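Local coordinates for protein RRNA methyltransferase (Streptomyces viridochromogenes, PDB 1O9G) that methylates N1 of guanosine 2535 in 23S ribosomal RNA using S-adenosyl-L-methionine, thereby conferring resistance to the orthosomycin antibiotic avilamycin, at residues 33-36 against 37-41; 95-98 against 99-102; 186-190 against 191-195; 219-223 against 224-228. The protein carries 3 engineered substitutions. All coordinates share one frame; numbering follows the deposited sequence.

Interaction 1: residues 33-36 against 37-41; sequences VRLA and TEIFQ
Leu-35 and Ile-39, one helical turn apart on helix 33-45, run their side chains obliquely across one another on the face turned to strands 228-232 and 235-241. Ile-39 CD1 is 3.9 Å from Leu-35 CG and 4.0 Å from Leu-35 CD1, so the end of the isoleucine lies against the CG-CD1 branch of the leucine. Closer to the backbone, Ile-39 CG1 sits 3.3 Å from Leu-35 O, the same carbonyl that accepts Ile-39 N at 3.0 Å with a nearly straight N-H angle of 166°. On a second face, Thr-37 OG1 is anti to its own nitrogen (chi1 -175°), which leaves CG2 wedged between the backbone N and carbonyl carbon and packed 3.2 Å from Arg-34 O. The hydroxyl receives Gln-41 NE2 at 2.9 Å, close to the amide plane of the glutamine, and also bonds His-73 NE2. The Glu-38 carboxylate meets the backbone N of Arg-5, His-6 and Ala-7 and forms a salt bridge to Arg-42, while Arg-34 NH2 bonds Ala-7 O and its guanidinium makes a cation-pi contact with Tyr-4. The chemistry thus differs on three sides: apolar Leu-35 and Ile-39 toward the strands; Val-33, Ala-36, Thr-37 and Phe-40 toward helix 64-72; and polar Arg-34 and Glu-38 toward residues 4-7, where bonds to the buried carboxylate would be expected to favour its ionised form.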
loop_
_atom_site.group_PDB
_atom_site.type_symbol
_atom_site.label_atom_id
_atom_site.label_comp_id
_atom_site.label_asym_id
_atom_site.label_seq_id
_atom_site.Cartn_x
_atom_site.Cartn_y
_atom_site.Cartn_z
ATOM N N VAL A 33 10.321 -0.125 3.084
ATOM C CA VAL A 33 10.258 -0.271 1.639
ATOM C C VAL A 33 10.617 -1.687 1.203
ATOM O O VAL A 33 9.954 -2.265 0.353
ATOM C CB VAL A 33 11.161 0.753 0.945
ATOM C CG1 VAL A 33 11.189 0.523 -0.547
ATOM C CG2 VAL A 33 10.666 2.191 1.272
ATOM N N ARG A 34 11.663 -2.255 1.785
ATOM C CA ARG A 34 12.082 -3.577 1.345
ATOM C C ARG A 34 10.990 -4.628 1.557
ATOM O O ARG A 34 10.765 -5.494 0.709
ATOM C CB ARG A 34 13.362 -3.990 2.058
ATOM C CG ARG A 34 13.941 -5.276 1.559
ATOM C CD ARG A 34 15.212 -5.672 2.237
ATOM N NE ARG A 34 15.904 -6.703 1.477
ATOM C CZ ARG A 34 16.986 -7.339 1.910
ATOM N NH1 ARG A 34 17.505 -7.053 3.100
ATOM N NH2 ARG A 34 17.560 -8.266 1.157
ATOM N N LEU A 35 10.323 -4.563 2.689
ATOM C CA LEU A 35 9.258 -5.495 2.988
ATOM C C LEU A 35 8.065 -5.218 2.079
ATOM O O LEU A 35 7.380 -6.143 1.636
ATOM C CB LEU A 35 8.873 -5.425 4.466
ATOM C CG LEU A 35 7.803 -6.391 4.924
ATOM C CD1 LEU A 35 8.174 -7.830 4.570
ATOM C CD2 LEU A 35 7.571 -6.268 6.414
ATOM N N ALA A 36 7.788 -3.952 1.815
ATOM C CA ALA A 36 6.670 -3.616 0.912
ATOM C C ALA A 36 6.849 -4.256 -0.456
ATOM O O ALA A 36 5.927 -4.889 -0.993
ATOM C CB ALA A 36 6.521 -2.124 0.766
ATOM N N THR A 37 8.037 -4.120 -1.012
ATOM C CA THR A 37 8.285 -4.636 -2.356
ATOM C C THR A 37 8.331 -6.178 -2.342
ATOM O O THR A 37 7.882 -6.806 -3.280
ATOM C CB THR A 37 9.512 -3.991 -2.975
ATOM O OG1 THR A 37 9.631 -4.444 -4.326
ATOM C CG2 THR A 37 10.775 -4.387 -2.305
ATOM N N GLU A 38 8.799 -6.780 -1.251
ATOM C CA GLU A 38 8.805 -8.234 -1.110
ATOM C C GLU A 38 7.378 -8.780 -1.129
ATOM O O GLU A 38 7.077 -9.719 -1.846
ATOM C CB GLU A 38 9.527 -8.655 0.177
ATOM C CG GLU A 38 9.537 -10.155 0.450
ATOM C CD GLU A 38 10.435 -10.964 -0.474
ATOM O OE1 GLU A 38 11.320 -10.393 -1.134
ATOM O OE2 GLU A 38 10.270 -12.202 -0.525
ATOM N N ILE A 39 6.494 -8.193 -0.344
ATOM C CA ILE A 39 5.129 -8.672 -0.250
ATOM C C ILE A 39 4.449 -8.482 -1.616
ATOM O O ILE A 39 3.766 -9.382 -2.095
ATOM C CB ILE A 39 4.331 -7.955 0.879
ATOM C CG1 ILE A 39 4.921 -8.252 2.257
ATOM C CG2 ILE A 39 2.879 -8.366 0.807
ATOM C CD1 ILE A 39 4.404 -7.360 3.375
ATOM N N PHE A 40 4.609 -7.303 -2.212
ATOM C CA PHE A 40 3.956 -7.007 -3.483
ATOM C C PHE A 40 4.407 -7.990 -4.572
ATOM O O PHE A 40 3.590 -8.515 -5.336
ATOM C CB PHE A 40 4.202 -5.552 -3.913
ATOM C CG PHE A 40 3.566 -5.187 -5.208
ATOM C CD1 PHE A 40 2.201 -5.101 -5.307
ATOM C CD2 PHE A 40 4.331 -4.956 -6.341
ATOM C CE1 PHE A 40 1.605 -4.771 -6.488
ATOM C CE2 PHE A 40 3.747 -4.614 -7.528
ATOM C CZ PHE A 40 2.384 -4.527 -7.609
ATOM N N GLN A 41 5.707 -8.257 -4.635
ATOM C CA GLN A 41 6.237 -9.189 -5.629
ATOM C C GLN A 41 5.766 -10.623 -5.383
ATOM O O GLN A 41 5.494 -11.347 -6.325
ATOM C CB GLN A 41 7.759 -9.073 -5.724
ATOM C CG GLN A 41 8.202 -7.737 -6.294
ATOM C CD GLN A 41 9.682 -7.672 -6.516
ATOM O OE1 GLN A 41 10.205 -8.430 -7.335
ATOM N NE2 GLN A 41 10.368 -6.822 -5.765
#

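Interaction 2: residues 95-98 against 99-102; sequences KNLA and LLSP
Leu-97 and Leu-100 both have CG beside the backbone N and anti to the carbonyl carbon (chi1 -71° and -64°); the three-residue spacing round the turn puts them on one side, and the shared torsion then brings their ends together. There Leu-97 CD2 touches Leu-100 CD1 at 3.6 Å, one methyl against another. Leu-99 shares the torsion but leaves from another side: its CB lies 3.2 Å from Asn-96 O, and its CD1 passes 3.9 Å from Asn-96 OD1. That amide is held by other residues, OD1 by His-23 N and ND2 by Ser-62 O, so it borders the leucine as a fixed wall. Two hydrogen bonds of the i to i+3 kind carry the backbone here: Leu-99 N to Asn-96 O at 2.9 Å and Leu-100 N to Leu-97 O at 3.0 Å. In each the donor stands well above the carbonyl plane, by 54° or more. A type I beta turn from Ala-98 to Ser-101 follows, and a water bridges it, donating to Ala-98 O at 2.6 Å and hydrogen-bonded also to Ser-101 OG. Leu-97 and Leu-100 pack on helix 64-72 and on Cys-147 of strand 147-151, which buries them. Ser-101 occupies the N-cap position of helix 102-119, its OG bonded to Gly-104 N. Together these features make a short turn linking two helices, with a serine N-cap on the second, here joining helix 87-98 of the Rossmann-like core to the long helix 102-119.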
loop_
_atom_site.group_PDB
_atom_site.type_symbol
_atom_site.label_atom_id
_atom_site.label_comp_id
_atom_site.label_asym_id
_atom_site.label_seq_id
_atom_site.Cartn_x
_atom_site.Cartn_y
_atom_site.Cartn_z
ATOM N N LYS A 95 -2.159 13.812 -0.152
ATOM C CA LYS A 95 -0.875 14.455 -0.438
ATOM C C LYS A 95 0.119 13.442 -0.978
ATOM O O LYS A 95 0.878 13.735 -1.899
ATOM C CB LYS A 95 -0.281 15.164 0.797
ATOM C CG LYS A 95 -1.025 16.396 1.217
ATOM C CD LYS A 95 -0.287 17.104 2.352
ATOM C CE LYS A 95 0.854 17.987 1.865
ATOM N NZ LYS A 95 1.216 19.006 2.884
ATOM N N ASN A 96 0.124 12.241 -0.419
ATOM C CA ASN A 96 1.031 11.216 -0.923
ATOM C C ASN A 96 0.628 10.782 -2.321
ATOM O O ASN A 96 1.477 10.674 -3.194
ATOM C CB ASN A 96 1.171 10.021 0.032
ATOM C CG ASN A 96 2.181 10.256 1.121
ATOM O OD1 ASN A 96 3.232 10.812 0.837
ATOM N ND2 ASN A 96 1.918 9.793 2.359
ATOM N N LEU A 97 -0.659 10.550 -2.557
ATOM C CA LEU A 97 -1.092 10.133 -3.889
ATOM C C LEU A 97 -0.853 11.191 -4.967
ATOM O O LEU A 97 -0.718 10.871 -6.135
ATOM C CB LEU A 97 -2.549 9.700 -3.938
ATOM C CG LEU A 97 -2.843 8.399 -3.255
ATOM C CD1 LEU A 97 -4.308 8.088 -3.554
ATOM C CD2 LEU A 97 -2.009 7.242 -3.648
ATOM N N ALA A 98 -0.833 12.457 -4.567
ATOM C CA ALA A 98 -0.495 13.532 -5.489
ATOM C C ALA A 98 0.903 13.305 -6.105
ATOM O O ALA A 98 1.175 13.784 -7.199
ATOM C CB ALA A 98 -0.585 14.876 -4.809
ATOM N N LEU A 99 1.785 12.610 -5.394
ATOM C CA LEU A 99 3.123 12.302 -5.869
ATOM C C LEU A 99 3.186 11.241 -6.961
ATOM O O LEU A 99 4.261 10.964 -7.481
ATOM C CB LEU A 99 4.011 11.873 -4.689
ATOM C CG LEU A 99 4.103 12.907 -3.558
ATOM C CD1 LEU A 99 4.816 12.272 -2.401
ATOM C CD2 LEU A 99 4.799 14.169 -4.013
ATOM N N LEU A 100 2.051 10.666 -7.324
ATOM C CA LEU A 100 2.000 9.663 -8.387
ATOM C C LEU A 100 1.899 10.289 -9.766
ATOM O O LEU A 100 1.742 9.560 -10.739
ATOM C CB LEU A 100 0.869 8.678 -8.148
ATOM C CG LEU A 100 1.054 7.846 -6.895
ATOM C CD1 LEU A 100 -0.135 6.983 -6.695
ATOM C CD2 LEU A 100 2.333 6.993 -6.949
ATOM N N SER A 101 1.971 11.605 -9.860
ATOM C CA SER A 101 2.109 12.243 -11.169
ATOM C C SER A 101 3.375 13.073 -11.235
ATOM O O SER A 101 3.853 13.572 -10.218
ATOM C CB SER A 101 0.912 13.104 -11.514
ATOM O OG SER A 101 0.995 14.339 -10.849
ATOM N N PRO A 102 3.948 13.233 -12.418
ATOM C CA PRO A 102 5.074 14.173 -12.533
ATOM C C PRO A 102 4.768 15.568 -11.989
ATOM O O PRO A 102 5.649 16.118 -11.298
ATOM C CB PRO A 102 5.377 14.176 -14.024
ATOM C CG PRO A 102 4.940 12.806 -14.483
ATOM C CD PRO A 102 3.686 12.534 -13.687
HETATM O O HOH W 1 -0.598 14.470 -8.970
#

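Interaction 3: residues 186-190 against 191-195; sequences GQVPG and QPVAG. Engineered in segment 186-190: Gly-190 (natural residue Arg). Unlike the reference sequence in segment 186-190: Gln-187 (reference Arg), Val-188 (reference Cys). Unlike the reference sequence in segment 191-195: Gln-191 (reference Ser), Pro-192 (reference Arg), Val-193 (reference Trp), Ala-194 (reference Arg), Gly-195 (reference Ala).
Val-188 packs against Pro-192 and Val-193 at the start of helix 190-203, a helix N-terminus with Pro-189 in the N-cap position, in the connection between strands 171-175 and 209-214 of the Rossmann-like sheet. Followed outward, the valine begins with CB, 4.0 Å from Val-193 CG2. CG1 is anti to the backbone N (chi1 -175°), a torsion that carries this methyl onto the first helical turn, and there it is 3.6 Å from both Pro-192 CB and Val-193 CG2. It therefore touches both the proline ring and the valine branch; the chain slides past Pro-192 in the opposing direction and crosses Val-193 at a slant. Its backbone N is meanwhile bonded to Asp-214 OD2, which ties the approach to the helix to the end of strand 209-214. Beside the valine the side chains of Pro-189 and Pro-192 cross at about a right angle, Pro-189 CG to Pro-192 CG 3.8 Å. Pro-192 has no N-H to offer, which costs nothing in the first turn, where backbone nitrogens have no preceding turn to bond. Gln-187, Val-188 and the residues from Gln-191 to Gly-195 all differ from the reference sequence, and Gly-190 is engineered, an arginine in the natural protein. Val-193 N to Pro-189 O, at 3.2 Å, opens the helical ladder, and Gly-190 O takes Ala-194 N next, at 2.8 Å and 167°. Val-193 CG2 also comes close to the first of these carbonyls, 3.4 Å from Pro-189 O.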
loop_
_atom_site.group_PDB
_atom_site.type_symbol
_atom_site.label_atom_id
_atom_site.label_comp_id
_atom_site.label_asym_id
_atom_site.label_seq_id
_atom_site.Cartn_x
_atom_site.Cartn_y
_atom_site.Cartn_z
ATOM N N GLY A 186 -0.747 -5.227 20.410
ATOM C CA GLY A 186 -1.057 -6.530 19.849
ATOM C C GLY A 186 -1.349 -6.579 18.360
ATOM O O GLY A 186 -0.630 -5.988 17.546
ATOM N N GLN A 187 -2.407 -7.316 18.018
ATOM C CA GLN A 187 -2.736 -7.645 16.628
ATOM C C GLN A 187 -4.248 -7.755 16.431
ATOM O O GLN A 187 -5.007 -7.935 17.395
ATOM C CB GLN A 187 -2.062 -8.968 16.224
ATOM C CG GLN A 187 -2.840 -10.243 16.624
ATOM C CD GLN A 187 -2.109 -11.535 16.257
ATOM O OE1 GLN A 187 -2.297 -12.074 15.159
ATOM N NE2 GLN A 187 -1.280 -12.030 17.173
ATOM N N VAL A 188 -4.681 -7.664 15.174
ATOM C CA VAL A 188 -6.087 -7.862 14.847
ATOM C C VAL A 188 -6.460 -9.330 15.085
ATOM O O VAL A 188 -5.793 -10.231 14.564
ATOM C CB VAL A 188 -6.411 -7.458 13.397
ATOM C CG1 VAL A 188 -7.906 -7.559 13.142
ATOM C CG2 VAL A 188 -5.932 -6.036 13.119
ATOM N N PRO A 189 -7.502 -9.577 15.880
ATOM C CA PRO A 189 -7.950 -10.951 16.132
ATOM C C PRO A 189 -8.683 -11.593 14.944
ATOM O O PRO A 189 -8.951 -10.958 13.929
ATOM C CB PRO A 189 -8.872 -10.813 17.354
ATOM C CG PRO A 189 -9.298 -9.384 17.394
ATOM C CD PRO A 189 -8.310 -8.583 16.612
ATOM N N GLY A 190 -9.022 -12.865 15.106
ATOM C CA GLY A 190 -9.513 -13.678 14.022
ATOM C C GLY A 190 -10.803 -13.213 13.394
ATOM O O GLY A 190 -10.901 -13.202 12.186
ATOM N N GLN A 191 -11.795 -12.852 14.206
ATOM C CA GLN A 191 -13.118 -12.507 13.681
ATOM C C GLN A 191 -13.078 -11.241 12.806
ATOM O O GLN A 191 -13.608 -11.252 11.700
ATOM C CB GLN A 191 -14.163 -12.396 14.810
ATOM C CG GLN A 191 -14.568 -13.746 15.421
ATOM C CD GLN A 191 -15.473 -13.606 16.637
ATOM O OE1 GLN A 191 -16.703 -13.657 16.513
ATOM N NE2 GLN A 191 -14.874 -13.440 17.817
ATOM N N PRO A 192 -12.461 -10.158 13.276
ATOM C CA PRO A 192 -12.249 -8.984 12.417
ATOM C C PRO A 192 -11.490 -9.287 11.124
ATOM O O PRO A 192 -11.917 -8.823 10.091
ATOM C CB PRO A 192 -11.447 -8.034 13.317
ATOM C CG PRO A 192 -11.830 -8.416 14.677
ATOM C CD PRO A 192 -11.975 -9.912 14.643
ATOM N N VAL A 193 -10.401 -10.053 11.181
ATOM C CA VAL A 193 -9.661 -10.408 9.964
ATOM C C VAL A 193 -10.554 -11.184 9.041
ATOM O O VAL A 193 -10.608 -10.906 7.863
ATOM C CB VAL A 193 -8.404 -11.239 10.241
ATOM C CG1 VAL A 193 -7.772 -11.750 8.916
ATOM C CG2 VAL A 193 -7.389 -10.426 10.976
ATOM N N ALA A 194 -11.250 -12.177 9.575
ATOM C CA ALA A 194 -12.180 -12.947 8.768
ATOM C C ALA A 194 -13.221 -12.068 8.092
ATOM O O ALA A 194 -13.488 -12.230 6.914
ATOM C CB ALA A 194 -12.866 -13.989 9.614
ATOM N N GLY A 195 -13.797 -11.121 8.817
ATOM C CA GLY A 195 -14.803 -10.243 8.245
ATOM C C GLY A 195 -14.232 -9.321 7.179
ATOM O O GLY A 195 -14.877 -9.046 6.179
#

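Interaction 4: residues 219-223 against 224-228; sequences IPVAP and VKALE
Val-221 and Val-224 close a tight turn whose central peptide, Ala-222 to Pro-223, is cis, with Pro-223 at phi -86° and psi 3°, and a hydrogen bond from Val-224 N to Val-221 O of 3.0 Å. The N-H angle of 133° shows that this bond is bent. Cis proline at the third position with these torsions defines a type VIa beta turn. The valines fold over it: Val-224 CB is 3.4 Å and CG2 3.6 Å from Val-221 O, while in return Val-221 CG2 comes within 3.6 Å of Val-224 O. That methyl sits between the backbone N and the carbonyl carbon, which aims it across the turn; 4.3 Å from Val-221 CG2 lies Ala-226 CB, a looser apolar neighbour. The turn belongs to the connection between strands 209-214 and 228-232, just ahead of the antiparallel pair that ends the sheet in the class I methyltransferase strand order 3-2-1-4-5-7-6. Pro-223, exposed, keeps its ring at the outside of the bend, with CB 3.5 Å from Val-224 N. Val-224 also packs on Val-245 of helix 242-247 and on Ala-248.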
loop_
_atom_site.group_PDB
_atom_site.type_symbol
_atom_site.label_atom_id
_atom_site.label_comp_id
_atom_site.label_asym_id
_atom_site.label_seq_id
_atom_site.Cartn_x
_atom_site.Cartn_y
_atom_site.Cartn_z
ATOM N N ILE A 219 -0.910 -14.328 11.226
ATOM C CA ILE A 219 -2.235 -13.740 11.092
ATOM C C ILE A 219 -3.263 -14.842 10.897
ATOM O O ILE A 219 -3.130 -15.639 9.982
ATOM C CB ILE A 219 -2.244 -12.761 9.909
ATOM C CG1 ILE A 219 -1.367 -11.550 10.252
ATOM C CG2 ILE A 219 -3.681 -12.315 9.577
ATOM C CD1 ILE A 219 -0.957 -10.719 9.051
ATOM N N PRO A 220 -4.276 -14.905 11.760
ATOM C CA PRO A 220 -5.287 -15.960 11.664
ATOM C C PRO A 220 -6.217 -15.767 10.454
ATOM O O PRO A 220 -6.857 -14.729 10.367
ATOM C CB PRO A 220 -6.049 -15.834 12.997
ATOM C CG PRO A 220 -5.868 -14.389 13.409
ATOM C CD PRO A 220 -4.528 -13.987 12.892
ATOM N N VAL A 221 -6.289 -16.751 9.554
ATOM C CA VAL A 221 -7.249 -16.731 8.437
ATOM C C VAL A 221 -8.156 -17.964 8.311
ATOM O O VAL A 221 -9.156 -17.912 7.589
ATOM C CB VAL A 221 -6.562 -16.482 7.053
ATOM C CG1 VAL A 221 -5.847 -15.143 7.041
ATOM C CG2 VAL A 221 -5.597 -17.606 6.683
ATOM N N ALA A 222 -7.816 -19.059 8.995
ATOM C CA ALA A 222 -8.633 -20.273 8.973
ATOM C C ALA A 222 -10.093 -19.902 9.230
ATOM O O ALA A 222 -10.357 -19.042 10.063
ATOM C CB ALA A 222 -8.142 -21.259 10.025
ATOM N N PRO A 223 -11.049 -20.531 8.539
ATOM C CA PRO A 223 -10.822 -21.706 7.690
ATOM C C PRO A 223 -10.386 -21.414 6.256
ATOM O O PRO A 223 -10.232 -22.369 5.502
ATOM C CB PRO A 223 -12.199 -22.379 7.685
ATOM C CG PRO A 223 -13.169 -21.236 7.781
ATOM C CD PRO A 223 -12.471 -20.136 8.544
ATOM N N VAL A 224 -10.179 -20.148 5.884
ATOM C CA VAL A 224 -9.632 -19.848 4.567
ATOM C C VAL A 224 -8.224 -20.428 4.530
ATOM O O VAL A 224 -7.510 -20.368 5.521
ATOM C CB VAL A 224 -9.599 -18.325 4.254
ATOM C CG1 VAL A 224 -9.117 -18.082 2.827
ATOM C CG2 VAL A 224 -10.970 -17.670 4.472
ATOM N N LYS A 225 -7.837 -21.028 3.411
ATOM C CA LYS A 225 -6.479 -21.541 3.254
ATOM C C LYS A 225 -5.571 -20.410 2.829
ATOM O O LYS A 225 -5.924 -19.660 1.954
ATOM C CB LYS A 225 -6.435 -22.621 2.175
ATOM C CG LYS A 225 -5.077 -23.323 2.019
ATOM C CD LYS A 225 -4.925 -24.508 2.963
ATOM C CE LYS A 225 -3.506 -25.087 2.889
ATOM N NZ LYS A 225 -3.261 -26.138 3.906
ATOM N N ALA A 226 -4.402 -20.305 3.444
ATOM C CA ALA A 226 -3.417 -19.302 3.074
ATOM C C ALA A 226 -2.669 -19.748 1.818
ATOM O O ALA A 226 -2.170 -20.870 1.759
ATOM C CB ALA A 226 -2.423 -19.108 4.218
ATOM N N LEU A 227 -2.577 -18.877 0.820
ATOM C CA LEU A 227 -1.690 -19.142 -0.308
ATOM C C LEU A 227 -0.241 -19.186 0.158
ATOM O O LEU A 227 0.526 -20.020 -0.287
ATOM C CB LEU A 227 -1.803 -18.081 -1.409
ATOM C CG LEU A 227 -3.136 -17.866 -2.099
ATOM C CD1 LEU A 227 -3.056 -16.625 -2.977
ATOM C CD2 LEU A 227 -3.533 -19.066 -2.913
ATOM N N GLU A 228 0.111 -18.253 1.036
ATOM C CA GLU A 228 1.491 -17.989 1.447
ATOM C C GLU A 228 1.531 -17.110 2.723
ATOM O O GLU A 228 0.647 -16.278 2.950
ATOM C CB GLU A 228 2.224 -17.251 0.321
ATOM C CG GLU A 228 3.733 -17.370 0.366
ATOM C CD GLU A 228 4.417 -16.728 -0.825
ATOM O OE1 GLU A 228 3.980 -16.914 -1.977
ATOM O OE2 GLU A 228 5.431 -16.053 -0.619
#

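In the fold
Interaction 1 is the buried one, a regular helical turn laid against the sheet. Interaction 2 is partly buried, its leucines inward; interaction 3 is too, with Val-188 and Val-193 buried and Gln-191 exposed, while interaction 4 is a surface turn. Interactions 2 and 3 lie on opposite sides of the chain's centre, their own centres about 31 Å apart, yet each includes a helix start. Only interactions 3 and 4 touch, through Val-193 CG1 against Pro-220 O at 3.4 Å, so helix 190-203 backs onto the connection following strand 209-214. Across its two segments interaction 4 has one backbone hydrogen bond and apolar contacts, but its Glu-228 and Glu-38 of interaction 1 both bind Arg-42.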